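Local coordinates for hypothetical protein ST1511 (Sulfolobus tokodaii, PDB 2EKM) that is of unknown function but belongs to the adenosine-specific kinase family and may therefore bind adenosine or a related nucleotide, at residues T113-Q118 with V133-T138; T16-G21 with V85-N90; K27-L32 with I47-A52; I20-F25 with E105-F110. One frame throughout, in Å; residues are numbered along the deposited sequence.

Contacts 2, 3 and 4 are built on one five-stranded antiparallel sheet, whereas contact 1 lies in a neighbouring three-stranded one. Contacts 2 and 4 share Ile20 and Gly21, their centres about 14 Å apart, because strand 16-22 lies between strands 83-89 and 108-113. The sheet carries on from contact 2 to contact 3 through Val85 N and Ala48 O, 2.8 Å apart. Contacts 3 and 4 meet where Thr28 OG1 probably bonds Ser23 OG at 2.5 Å, and contact 1 reaches contact 2 through Thr113 O and Val18 N. Bound glycerol comes within about 4 Å of the Asn17 side chain and about 3 Å of that of His24; it probably stems from crystallisation but may mark pockets.

Contact 1. Residues T113-Q118 with V133-T138; sequences TANPLQ and VVDGYT
Leu117 and Asp135 form an antiparallel non-hydrogen-bonded pair, followed by the hydrogen-bonded pair Gln118 and Val134, in which Val134 N reaches Gln118 O at 2.8 Å and Gln118 N reaches Val134 O at 3.1 Å. Beyond the strand end the ladder gains one more rung, Gly136 N to Pro116 O at 3.1 Å, with the donor almost in line with the C=O bond; the same carbonyl also accepts from Gln126 of the second subunit. Thr113 faces Asp135 from the opposite direction. With its hydroxyl anti to the backbone N (chi1 -169°), OG1 donates to the syn side of Asp135 OD1 at 3.0 Å, 17° out of the carboxylate plane. Thr113 OG1 in turn accepts from Asn115 N at 3.0 Å, closing an ST turn just ahead of the hairpin of strands 117-123 and 128-135, which with strand 4-10 makes up a three-stranded antiparallel sheet. The other carboxylate oxygen, Asp135 OD2, is bonded to His82 of the second subunit, so one carboxylate ties the turn to the subunit interface. A valine in place of Thr113 is likely to leave Asp135 OD1 without this donor and the amide of Asn115 without its acceptor, freeing the turn. On the face shared with Asp135, Leu117 sends CD1 to Val133 CB at 3.8 Å. Gln118 and Val134 lie side by side on the other face. At the hairpin's open end, the Pro116 ring crosses the Tyr137 side chain at about a right angle, CG lying 3.6 Å from the phenolic OH.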
loop_
_atom_site.group_PDB
_atom_site.type_symbol
_atom_site.label_atom_id
_atom_site.label_comp_id
_atom_site.label_asym_id
_atom_site.label_seq_id
_atom_site.Cartn_x
_atom_site.Cartn_y
_atom_site.Cartn_z
ATOM N N THR A 113 -0.180 -11.640 -8.470
ATOM C CA THR A 113 0.780 -12.369 -9.288
ATOM C C THR A 113 0.428 -13.836 -9.532
ATOM O O THR A 113 -0.484 -14.387 -8.914
ATOM C CB THR A 113 2.169 -12.326 -8.602
ATOM O OG1 THR A 113 3.178 -12.810 -9.492
ATOM C CG2 THR A 113 2.158 -13.203 -7.347
ATOM N N ALA A 114 1.175 -14.454 -10.444
ATOM C CA ALA A 114 1.023 -15.865 -10.775
ATOM C C ALA A 114 2.391 -16.518 -10.568
ATOM O O ALA A 114 2.540 -17.731 -10.696
ATOM C CB ALA A 114 0.569 -16.031 -12.223
ATOM N N ASN A 115 3.384 -15.690 -10.251
ATOM C CA ASN A 115 4.753 -16.146 -10.009
ATOM C C ASN A 115 4.811 -16.786 -8.620
ATOM O O ASN A 115 3.959 -16.567 -7.769
ATOM C CB ASN A 115 5.715 -14.957 -10.019
ATOM C CG ASN A 115 5.859 -14.330 -11.386
ATOM O OD1 ASN A 115 6.062 -13.123 -11.506
ATOM N ND2 ASN A 115 5.775 -15.148 -12.426
ATOM N N PRO A 116 5.843 -17.635 -8.475
ATOM C CA PRO A 116 6.031 -18.252 -7.177
ATOM C C PRO A 116 6.001 -17.140 -6.121
ATOM O O PRO A 116 6.669 -16.118 -6.304
ATOM C CB PRO A 116 7.434 -18.926 -7.232
ATOM C CG PRO A 116 7.499 -19.314 -8.680
ATOM C CD PRO A 116 6.941 -18.087 -9.378
ATOM N N LEU A 117 5.207 -17.298 -5.068
ATOM C CA LEU A 117 5.060 -16.225 -4.094
ATOM C C LEU A 117 5.198 -16.627 -2.635
ATOM O O LEU A 117 4.671 -17.651 -2.201
ATOM C CB LEU A 117 3.698 -15.553 -4.293
ATOM C CG LEU A 117 3.293 -14.422 -3.338
ATOM C CD1 LEU A 117 4.067 -13.155 -3.676
ATOM C CD2 LEU A 117 1.786 -14.169 -3.458
ATOM N N GLN A 118 5.909 -15.793 -1.881
ATOM C CA GLN A 118 6.102 -16.001 -0.454
ATOM C C GLN A 118 5.563 -14.767 0.268
ATOM O O GLN A 118 5.786 -13.636 -0.171
ATOM C CB GLN A 118 7.586 -16.151 -0.114
ATOM C CG GLN A 118 8.220 -17.484 -0.482
ATOM C CD GLN A 118 9.709 -17.501 -0.183
ATOM O OE1 GLN A 118 10.295 -18.553 0.089
ATOM N NE2 GLN A 118 10.331 -16.331 -0.240
ATOM N N VAL A 133 6.178 -9.340 0.783
ATOM C CA VAL A 133 6.121 -10.570 0.010
ATOM C C VAL A 133 7.360 -10.701 -0.867
ATOM O O VAL A 133 8.052 -9.720 -1.129
ATOM C CB VAL A 133 4.891 -10.600 -0.932
ATOM C CG1 VAL A 133 3.603 -10.402 -0.135
ATOM C CG2 VAL A 133 5.028 -9.520 -2.002
ATOM N N VAL A 134 7.643 -11.926 -1.296
ATOM C CA VAL A 134 8.750 -12.177 -2.205
ATOM C C VAL A 134 8.022 -12.639 -3.459
ATOM O O VAL A 134 7.581 -13.784 -3.554
ATOM C CB VAL A 134 9.696 -13.292 -1.709
ATOM C CG1 VAL A 134 10.831 -13.498 -2.720
ATOM C CG2 VAL A 134 10.271 -12.915 -0.352
ATOM N N ASP A 135 7.867 -11.716 -4.402
ATOM C CA ASP A 135 7.167 -11.982 -5.648
ATOM C C ASP A 135 8.154 -12.311 -6.762
ATOM O O ASP A 135 8.806 -11.424 -7.307
ATOM C CB ASP A 135 6.346 -10.752 -6.048
ATOM C CG ASP A 135 5.398 -11.031 -7.199
ATOM O OD1 ASP A 135 5.588 -12.051 -7.892
ATOM O OD2 ASP A 135 4.471 -10.221 -7.413
ATOM N N GLY A 136 8.260 -13.590 -7.096
ATOM C CA GLY A 136 9.168 -13.977 -8.156
ATOM C C GLY A 136 10.622 -13.928 -7.739
ATOM O O GLY A 136 10.950 -14.021 -6.553
ATOM N N TYR A 137 11.498 -13.748 -8.721
ATOM C CA TYR A 137 12.930 -13.742 -8.462
ATOM C C TYR A 137 13.621 -12.395 -8.626
ATOM O O TYR A 137 13.021 -11.423 -9.088
ATOM C CB TYR A 137 13.589 -14.789 -9.361
ATOM C CG TYR A 137 12.945 -16.154 -9.233
ATOM C CD1 TYR A 137 13.175 -16.950 -8.112
ATOM C CD2 TYR A 137 12.066 -16.629 -10.206
ATOM C CE1 TYR A 137 12.547 -18.185 -7.959
ATOM C CE2 TYR A 137 11.427 -17.868 -10.064
ATOM C CZ TYR A 137 11.674 -18.639 -8.937
ATOM O OH TYR A 137 11.054 -19.858 -8.777
ATOM N N THR A 138 14.895 -12.361 -8.242
ATOM C CA THR A 138 15.709 -11.154 -8.318
ATOM C C THR A 138 16.142 -10.886 -9.759
ATOM O O THR A 138 16.272 -11.812 -10.556
ATOM C CB THR A 138 16.965 -11.288 -7.430
ATOM O OG1 THR A 138 17.768 -12.377 -7.903
ATOM C CG2 THR A 138 16.564 -11.557 -5.978
#

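Contact 2. Residues T16-G21 with V85-N90; sequences TNVIIG and VIYIKN
Val18 turns CG2 anti to its own nitrogen and leaves CG1 between N and the carbonyl carbon (chi1 69°), while Tyr87 keeps its ring on the side of its backbone N (chi1 -86°), and the two side chains run alongside each other from adjacent strands. The methyl CG2 therefore sits over one face of the phenol, 3.7 Å from the centroid of the Tyr87 ring and 14° off the normal, a CH-pi contact. The same methyl touches Val85 CG1 at 3.9 Å, and Ile20 CG2 continues the row to Val85 CG2 at 4.2 Å. Helix 65-78 and strand 117-123 cover this face, where Tyr87 OH is bonded to Thr74 and to the carbonyl of Glu11. On the other face, which helix 93-101 packs against, Ile19 and Ile86 meet through their CB atoms, and Asn17 CB touches Ile88 CG1.

Strands 16-22 and 83-89, antiparallel neighbours within the five-stranded sheet, are joined by two reciprocal backbone pairs, the tighter being Ile19 N to Ile86 O at 2.7 Å. Asn17 ND2 donates to a water at 2.9 Å that lies beside Ile88 O. Main-chain polarity is thus paired in register, which lets apolar groups occupy both faces of the sheet.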
loop_
_atom_site.group_PDB
_atom_site.type_symbol
_atom_site.label_atom_id
_atom_site.label_comp_id
_atom_site.label_asym_id
_atom_site.label_seq_id
_atom_site.Cartn_x
_atom_site.Cartn_y
_atom_site.Cartn_z
ATOM N N THR A 16 -4.244 -19.903 -12.536
ATOM C CA THR A 16 -4.804 -18.941 -11.598
ATOM C C THR A 16 -3.845 -17.809 -11.249
ATOM O O THR A 16 -2.646 -17.856 -11.537
ATOM C CB THR A 16 -5.215 -19.600 -10.265
ATOM O OG1 THR A 16 -4.039 -19.995 -9.549
ATOM C CG2 THR A 16 -6.094 -20.818 -10.513
ATOM N N ASN A 17 -4.410 -16.788 -10.623
ATOM C CA ASN A 17 -3.661 -15.632 -10.163
ATOM C C ASN A 17 -4.179 -15.388 -8.753
ATOM O O ASN A 17 -5.348 -15.652 -8.462
ATOM C CB ASN A 17 -3.952 -14.416 -11.041
ATOM C CG ASN A 17 -2.992 -14.292 -12.211
ATOM O OD1 ASN A 17 -1.928 -13.682 -12.090
ATOM N ND2 ASN A 17 -3.362 -14.875 -13.348
ATOM N N VAL A 18 -3.314 -14.907 -7.870
ATOM C CA VAL A 18 -3.737 -14.639 -6.511
ATOM C C VAL A 18 -3.495 -13.167 -6.209
ATOM O O VAL A 18 -2.530 -12.576 -6.690
ATOM C CB VAL A 18 -2.967 -15.529 -5.496
ATOM C CG1 VAL A 18 -1.501 -15.108 -5.424
ATOM C CG2 VAL A 18 -3.631 -15.453 -4.125
ATOM N N ILE A 19 -4.404 -12.575 -5.446
ATOM C CA ILE A 19 -4.302 -11.179 -5.043
ATOM C C ILE A 19 -4.478 -11.162 -3.529
ATOM O O ILE A 19 -5.499 -11.619 -3.006
ATOM C CB ILE A 19 -5.404 -10.309 -5.690
ATOM C CG1 ILE A 19 -5.251 -10.318 -7.214
ATOM C CG2 ILE A 19 -5.297 -8.870 -5.173
ATOM C CD1 ILE A 19 -6.378 -9.619 -7.945
ATOM N N ILE A 20 -3.478 -10.642 -2.830
ATOM C CA ILE A 20 -3.511 -10.590 -1.376
ATOM C C ILE A 20 -3.388 -9.155 -0.878
ATOM O O ILE A 20 -2.557 -8.386 -1.363
ATOM C CB ILE A 20 -2.366 -11.443 -0.780
ATOM C CG1 ILE A 20 -2.420 -12.854 -1.376
ATOM C CG2 ILE A 20 -2.492 -11.506 0.736
ATOM C CD1 ILE A 20 -1.265 -13.752 -0.970
ATOM N N GLY A 21 -4.227 -8.796 0.088
ATOM C CA GLY A 21 -4.180 -7.450 0.623
ATOM C C GLY A 21 -4.641 -7.355 2.061
ATOM O O GLY A 21 -4.687 -8.348 2.786
ATOM N N VAL A 85 -7.667 -12.567 0.739
ATOM C CA VAL A 85 -7.025 -13.310 -0.332
ATOM C C VAL A 85 -8.035 -13.585 -1.433
ATOM O O VAL A 85 -9.153 -14.026 -1.163
ATOM C CB VAL A 85 -6.473 -14.670 0.174
ATOM C CG1 VAL A 85 -5.884 -15.467 -0.991
ATOM C CG2 VAL A 85 -5.411 -14.437 1.239
ATOM N N ILE A 86 -7.633 -13.312 -2.670
ATOM C CA ILE A 86 -8.486 -13.542 -3.826
ATOM C C ILE A 86 -7.762 -14.406 -4.854
ATOM O O ILE A 86 -6.598 -14.166 -5.173
ATOM C CB ILE A 86 -8.871 -12.219 -4.539
ATOM C CG1 ILE A 86 -9.670 -11.311 -3.602
ATOM C CG2 ILE A 86 -9.696 -12.529 -5.780
ATOM C CD1 ILE A 86 -9.946 -9.929 -4.193
ATOM N N TYR A 87 -8.458 -15.421 -5.352
ATOM C CA TYR A 87 -7.923 -16.297 -6.384
ATOM C C TYR A 87 -8.852 -16.115 -7.572
ATOM O O TYR A 87 -10.072 -16.106 -7.407
ATOM C CB TYR A 87 -7.943 -17.759 -5.929
ATOM C CG TYR A 87 -6.727 -18.172 -5.136
ATOM C CD1 TYR A 87 -5.581 -18.640 -5.775
ATOM C CD2 TYR A 87 -6.716 -18.088 -3.745
ATOM C CE1 TYR A 87 -4.453 -19.012 -5.050
ATOM C CE2 TYR A 87 -5.593 -18.455 -3.009
ATOM C CZ TYR A 87 -4.467 -18.917 -3.669
ATOM O OH TYR A 87 -3.351 -19.275 -2.950
ATOM N N ILE A 88 -8.285 -15.954 -8.763
ATOM C CA ILE A 88 -9.100 -15.783 -9.961
ATOM C C ILE A 88 -8.596 -16.654 -11.102
ATOM O O ILE A 88 -7.418 -16.995 -11.167
ATOM C CB ILE A 88 -9.125 -14.306 -10.451
ATOM C CG1 ILE A 88 -7.712 -13.846 -10.820
ATOM C CG2 ILE A 88 -9.739 -13.409 -9.377
ATOM C CD1 ILE A 88 -7.649 -12.444 -11.407
ATOM N N LYS A 89 -9.510 -17.006 -11.996
ATOM C CA LYS A 89 -9.183 -17.770 -13.163
ATOM C C LYS A 89 -10.086 -17.332 -14.289
ATOM O O LYS A 89 -11.136 -16.734 -14.086
ATOM C CB LYS A 89 -9.435 -19.238 -12.828
ATOM C CG LYS A 89 -8.726 -20.198 -13.780
ATOM C CD LYS A 89 -9.254 -21.623 -13.623
ATOM C CE LYS A 89 -10.537 -21.666 -12.788
ATOM N NZ LYS A 89 -11.282 -22.885 -13.090
ATOM N N ASN A 90 -9.673 -17.582 -15.528
ATOM C CA ASN A 90 -10.435 -17.147 -16.695
ATOM C C ASN A 90 -10.538 -15.619 -16.673
ATOM O O ASN A 90 -11.561 -15.031 -17.032
ATOM C CB ASN A 90 -11.830 -17.788 -16.692
ATOM C CG ASN A 90 -12.502 -17.709 -18.044
ATOM O OD1 ASN A 90 -11.838 -17.806 -19.074
ATOM N ND2 ASN A 90 -13.823 -17.549 -18.054
HETATM O O HOH W 1 -5.983 -16.186 -13.670
#

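Contact 3. Residues K27-L32 with I47-A52; sequences KTVEDL and IAFCEA
Thr28 stands over the ring of Phe49, the two side chains crossing at about a right angle. Its CB lies 4.0 Å from the centroid of the Phe49 ring and 6° off the normal, an almost centred CH-pi contact, while the methyl leans toward the rim, Thr28 CG2 being 3.8 Å from Phe49 CD1. The hydroxyl is held by Ser23 OG and by the carbonyl of Phe25, so the threonine turns carbon to the ring and bonds its oxygen to the preceding loop. Phe49 swings its ring anti to the backbone nitrogen (chi1 172°), which brings it beneath the first turn of the helix. Beside it Val29 comes in obliquely, CG2 meeting Phe49 CB at 3.8 Å. One turn further on, Leu32 slants across Ile47: Leu32 CB touches Ile47 CD1 at 3.8 Å, and Leu32 CD1 approaches Ile47 CG2 at 3.9 Å.

This is a helix laid on a sheet face, helix 28-37 running roughly antiparallel to strand 44-50 with the axes of the short segments 8.7 Å apart. Away from the strand, Lys27 NZ bridges to the syn side of Asp31 OD2 at 2.9 Å and also pairs with Glu104 and Glu105, while Glu30 bridges to Arg156 of the third subunit. No hydrogen bond spans helix and strand; carbon packing joins them, and the charged groups at this end of the helix, Lys27, Glu30 and Asp31, find their partners away from this strand.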
loop_
_atom_site.group_PDB
_atom_site.type_symbol
_atom_site.label_atom_id
_atom_site.label_comp_id
_atom_site.label_asym_id
_atom_site.label_seq_id
_atom_site.Cartn_x
_atom_site.Cartn_y
_atom_site.Cartn_z
ATOM N N LYS A 27 -17.965 -6.234 5.973
ATOM C CA LYS A 27 -18.549 -5.935 4.661
ATOM C C LYS A 27 -17.551 -6.139 3.519
ATOM O O LYS A 27 -17.913 -6.106 2.341
ATOM C CB LYS A 27 -19.101 -4.499 4.630
ATOM C CG LYS A 27 -20.006 -4.212 3.423
ATOM C CD LYS A 27 -20.933 -3.015 3.664
ATOM C CE LYS A 27 -20.193 -1.679 3.642
ATOM N NZ LYS A 27 -19.737 -1.285 2.268
ATOM N N THR A 28 -16.289 -6.350 3.879
ATOM C CA THR A 28 -15.235 -6.593 2.900
ATOM C C THR A 28 -15.620 -7.722 1.937
ATOM O O THR A 28 -15.495 -7.589 0.717
ATOM C CB THR A 28 -13.915 -6.994 3.608
ATOM O OG1 THR A 28 -13.359 -5.850 4.266
ATOM C CG2 THR A 28 -12.907 -7.567 2.611
ATOM N N VAL A 29 -16.089 -8.834 2.498
ATOM C CA VAL A 29 -16.464 -10.003 1.707
ATOM C C VAL A 29 -17.516 -9.737 0.633
ATOM O O VAL A 29 -17.291 -10.030 -0.542
ATOM C CB VAL A 29 -16.966 -11.147 2.618
ATOM C CG1 VAL A 29 -17.232 -12.398 1.791
ATOM C CG2 VAL A 29 -15.939 -11.434 3.695
ATOM N N GLU A 30 -18.663 -9.193 1.024
ATOM C CA GLU A 30 -19.711 -8.923 0.043
ATOM C C GLU A 30 -19.286 -7.871 -0.976
ATOM O O GLU A 30 -19.657 -7.957 -2.142
ATOM C CB GLU A 30 -21.015 -8.481 0.729
ATOM C CG GLU A 30 -21.606 -9.521 1.673
ATOM C CD GLU A 30 -23.093 -9.308 1.929
ATOM O OE1 GLU A 30 -23.771 -8.697 1.076
ATOM O OE2 GLU A 30 -23.588 -9.768 2.978
ATOM N N ASP A 31 -18.512 -6.879 -0.541
ATOM C CA ASP A 31 -18.055 -5.838 -1.451
ATOM C C ASP A 31 -17.076 -6.392 -2.486
ATOM O O ASP A 31 -17.115 -6.054 -3.661
ATOM C CB ASP A 31 -17.377 -4.746 -0.624
ATOM C CG ASP A 31 -18.432 -3.782 -0.100
ATOM O OD1 ASP A 31 -19.602 -4.166 -0.087
ATOM O OD2 ASP A 31 -18.078 -2.671 0.288
ATOM N N LEU A 32 -16.182 -7.271 -2.048
ATOM C CA LEU A 32 -15.238 -7.875 -2.982
ATOM C C LEU A 32 -16.007 -8.799 -3.934
ATOM O O LEU A 32 -15.776 -8.790 -5.141
ATOM C CB LEU A 32 -14.158 -8.656 -2.221
ATOM C CG LEU A 32 -13.094 -7.800 -1.520
ATOM C CD1 LEU A 32 -12.172 -8.675 -0.679
ATOM C CD2 LEU A 32 -12.295 -7.030 -2.567
ATOM N N ILE A 47 -12.912 -15.829 -2.622
ATOM C CA ILE A 47 -12.498 -14.788 -1.681
ATOM C C ILE A 47 -12.446 -15.250 -0.228
ATOM O O ILE A 47 -13.354 -15.926 0.243
ATOM C CB ILE A 47 -13.481 -13.597 -1.721
ATOM C CG1 ILE A 47 -13.621 -13.085 -3.153
ATOM C CG2 ILE A 47 -13.011 -12.493 -0.770
ATOM C CD1 ILE A 47 -14.879 -12.255 -3.372
ATOM N N ALA A 48 -11.392 -14.858 0.480
ATOM C CA ALA A 48 -11.251 -15.198 1.891
ATOM C C ALA A 48 -10.841 -13.928 2.630
ATOM O O ALA A 48 -10.030 -13.146 2.125
ATOM C CB ALA A 48 -10.200 -16.282 2.080
ATOM N N PHE A 49 -11.411 -13.727 3.816
ATOM C CA PHE A 49 -11.124 -12.550 4.635
ATOM C C PHE A 49 -10.950 -12.944 6.101
ATOM O O PHE A 49 -11.790 -13.642 6.669
ATOM C CB PHE A 49 -12.262 -11.531 4.505
ATOM C CG PHE A 49 -12.154 -10.370 5.455
ATOM C CD1 PHE A 49 -11.102 -9.458 5.352
ATOM C CD2 PHE A 49 -13.109 -10.183 6.452
ATOM C CE1 PHE A 49 -11.008 -8.378 6.226
ATOM C CE2 PHE A 49 -13.025 -9.104 7.334
ATOM C CZ PHE A 49 -11.975 -8.200 7.223
ATOM N N CYS A 50 -9.867 -12.483 6.712
ATOM C CA CYS A 50 -9.587 -12.810 8.103
ATOM C C CYS A 50 -10.210 -11.867 9.130
ATOM O O CYS A 50 -9.616 -10.848 9.491
ATOM C CB CYS A 50 -8.076 -12.877 8.336
ATOM S SG CYS A 50 -7.217 -14.204 7.438
ATOM N N GLU A 51 -11.410 -12.202 9.593
ATOM C CA GLU A 51 -12.072 -11.403 10.621
ATOM C C GLU A 51 -11.080 -11.425 11.789
ATOM O O GLU A 51 -10.615 -12.493 12.189
ATOM C CB GLU A 51 -13.394 -12.059 11.012
ATOM C CG GLU A 51 -14.074 -11.449 12.218
ATOM C CD GLU A 51 -15.352 -12.177 12.571
ATOM O OE1 GLU A 51 -15.343 -13.428 12.574
ATOM O OE2 GLU A 51 -16.361 -11.502 12.847
ATOM N N ALA A 52 -10.759 -10.256 12.333
ATOM C CA ALA A 52 -9.755 -10.168 13.395
ATOM C C ALA A 52 -10.257 -9.996 14.824
ATOM O O ALA A 52 -9.458 -9.799 15.744
ATOM C CB ALA A 52 -8.772 -9.041 13.059
#

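Contact 4. Residues I20-F25 with E105-F110; sequences IGQSHF and EVVRIF
Gln22 meets Val107 and Arg108 together: its O accepts from Val107 N at 2.8 Å and, from the same face of the carbonyl, from Arg108 N at 3.3 Å, which is a classic beta bulge at the start of strand 108-113, outermost in the sheet within this chain. Gln22 N returns a bond to Arg108 O at 2.8 Å, and Phe110 N donates to Ile20 O. Between them Gly21 passes so close to Ile109, CA to CA 3.8 Å, that a beta carbon would clash with Arg108 O.

The side-chain amide is equally well supplied. Arg108 NH2 reaches Gln22 OE1 at 3.1 Å, close to the carbonyl plane, whereas NE comes to it from above that plane, 58° out. Gln22 NE2 donates to Phe110 O of the third subunit. Phe110 CE1 lies 3.4 Å above the centre of the Arg108 guanidinium plane. A leucine in place of Arg108 would probably strip Gln22 OE1 of both donors, leaving the amide freer to turn from its intersubunit bond.

At the loop end Ser23 OG bonds mainly to Thr28, and Glu105 OE2 pairs with Lys27. The buried polar groups of Gln22 thus couple the bulged strand pair to the subunit interface.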
loop_
_atom_site.group_PDB
_atom_site.type_symbol
_atom_site.label_atom_id
_atom_site.label_comp_id
_atom_site.label_asym_id
_atom_site.label_seq_id
_atom_site.Cartn_x
_atom_site.Cartn_y
_atom_site.Cartn_z
ATOM N N ILE A 20 -3.478 -10.642 -2.830
ATOM C CA ILE A 20 -3.511 -10.590 -1.376
ATOM C C ILE A 20 -3.388 -9.155 -0.878
ATOM O O ILE A 20 -2.557 -8.386 -1.363
ATOM C CB ILE A 20 -2.366 -11.443 -0.780
ATOM C CG1 ILE A 20 -2.420 -12.854 -1.376
ATOM C CG2 ILE A 20 -2.492 -11.506 0.736
ATOM C CD1 ILE A 20 -1.265 -13.752 -0.970
ATOM N N GLY A 21 -4.227 -8.796 0.088
ATOM C CA GLY A 21 -4.180 -7.450 0.623
ATOM C C GLY A 21 -4.641 -7.355 2.061
ATOM O O GLY A 21 -4.687 -8.348 2.786
ATOM N N GLN A 22 -4.993 -6.143 2.468
ATOM C CA GLN A 22 -5.452 -5.885 3.822
ATOM C C GLN A 22 -6.711 -5.037 3.752
ATOM O O GLN A 22 -6.807 -4.112 2.938
ATOM C CB GLN A 22 -4.371 -5.141 4.599
ATOM C CG GLN A 22 -4.663 -4.939 6.066
ATOM C CD GLN A 22 -3.565 -4.143 6.736
ATOM O OE1 GLN A 22 -2.382 -4.381 6.494
ATOM N NE2 GLN A 22 -3.947 -3.193 7.581
ATOM N N SER A 23 -7.664 -5.345 4.621
ATOM C CA SER A 23 -8.930 -4.633 4.650
ATOM C C SER A 23 -9.424 -4.499 6.093
ATOM O O SER A 23 -8.664 -4.693 7.041
ATOM C CB SER A 23 -9.953 -5.414 3.818
ATOM O OG SER A 23 -11.167 -4.708 3.703
ATOM N N HIS A 24 -10.697 -4.150 6.249
ATOM C CA HIS A 24 -11.301 -4.025 7.570
ATOM C C HIS A 24 -12.813 -4.100 7.402
ATOM O O HIS A 24 -13.325 -3.882 6.305
ATOM C CB HIS A 24 -10.905 -2.698 8.225
ATOM C CG HIS A 24 -11.670 -1.519 7.715
ATOM N ND1 HIS A 24 -12.681 -0.921 8.437
ATOM C CD2 HIS A 24 -11.591 -0.844 6.543
ATOM C CE1 HIS A 24 -13.192 0.071 7.731
ATOM N NE2 HIS A 24 -12.550 0.139 6.579
ATOM N N PHE A 25 -13.513 -4.415 8.487
ATOM C CA PHE A 25 -14.972 -4.532 8.490
ATOM C C PHE A 25 -15.435 -5.769 7.728
ATOM O O PHE A 25 -14.915 -6.093 6.658
ATOM C CB PHE A 25 -15.631 -3.286 7.885
ATOM C CG PHE A 25 -17.101 -3.158 8.206
ATOM C CD1 PHE A 25 -17.607 -3.623 9.420
ATOM C CD2 PHE A 25 -17.977 -2.567 7.303
ATOM C CE1 PHE A 25 -18.968 -3.503 9.723
ATOM C CE2 PHE A 25 -19.341 -2.443 7.597
ATOM C CZ PHE A 25 -19.834 -2.912 8.809
ATOM N N GLU A 105 -13.497 -0.672 1.912
ATOM C CA GLU A 105 -12.924 -1.344 3.074
ATOM C C GLU A 105 -11.430 -1.629 2.890
ATOM O O GLU A 105 -10.662 -1.697 3.840
ATOM C CB GLU A 105 -13.681 -2.656 3.287
ATOM C CG GLU A 105 -15.004 -2.454 4.025
ATOM C CD GLU A 105 -16.132 -2.379 3.022
ATOM O OE1 GLU A 105 -15.944 -2.818 1.896
ATOM O OE2 GLU A 105 -17.196 -1.876 3.378
ATOM N N VAL A 106 -11.019 -1.821 1.639
ATOM C CA VAL A 106 -9.629 -2.148 1.328
ATOM C C VAL A 106 -8.637 -1.072 1.777
ATOM O O VAL A 106 -8.772 0.094 1.430
ATOM C CB VAL A 106 -9.462 -2.416 -0.195
ATOM C CG1 VAL A 106 -7.990 -2.610 -0.555
ATOM C CG2 VAL A 106 -10.253 -3.661 -0.586
ATOM N N VAL A 107 -7.634 -1.480 2.548
ATOM C CA VAL A 107 -6.616 -0.561 3.041
ATOM C C VAL A 107 -5.429 -0.519 2.077
ATOM O O VAL A 107 -4.883 0.550 1.778
ATOM C CB VAL A 107 -6.122 -0.993 4.439
ATOM C CG1 VAL A 107 -5.014 -0.062 4.919
ATOM C CG2 VAL A 107 -7.279 -0.973 5.419
ATOM N N ARG A 108 -5.039 -1.689 1.589
ATOM C CA ARG A 108 -3.925 -1.798 0.658
ATOM C C ARG A 108 -3.834 -3.210 0.109
ATOM O O ARG A 108 -4.495 -4.124 0.612
ATOM C CB ARG A 108 -2.611 -1.451 1.353
ATOM C CG ARG A 108 -2.336 -2.291 2.586
ATOM C CD ARG A 108 -0.937 -2.036 3.102
ATOM N NE ARG A 108 -0.776 -2.554 4.451
ATOM C CZ ARG A 108 0.387 -2.649 5.079
ATOM N NH1 ARG A 108 1.503 -2.259 4.476
ATOM N NH2 ARG A 108 0.429 -3.125 6.316
ATOM N N ILE A 109 -3.007 -3.378 -0.919
ATOM C CA ILE A 109 -2.809 -4.672 -1.551
ATOM C C ILE A 109 -1.327 -5.036 -1.455
ATOM O O ILE A 109 -0.465 -4.199 -1.723
ATOM C CB ILE A 109 -3.238 -4.614 -3.030
ATOM C CG1 ILE A 109 -4.675 -4.088 -3.117
ATOM C CG2 ILE A 109 -3.124 -5.997 -3.673
ATOM C CD1 ILE A 109 -5.164 -3.859 -4.537
ATOM N N PHE A 110 -1.042 -6.280 -1.065
ATOM C CA PHE A 110 0.332 -6.749 -0.913
ATOM C C PHE A 110 0.918 -7.370 -2.185
ATOM O O PHE A 110 2.118 -7.244 -2.445
ATOM C CB PHE A 110 0.420 -7.775 0.229
ATOM C CG PHE A 110 0.058 -7.219 1.591
ATOM C CD1 PHE A 110 0.775 -6.163 2.144
ATOM C CD2 PHE A 110 -0.984 -7.774 2.327
ATOM C CE1 PHE A 110 0.460 -5.664 3.421
ATOM C CE2 PHE A 110 -1.308 -7.288 3.597
ATOM C CZ PHE A 110 -0.584 -6.231 4.145
#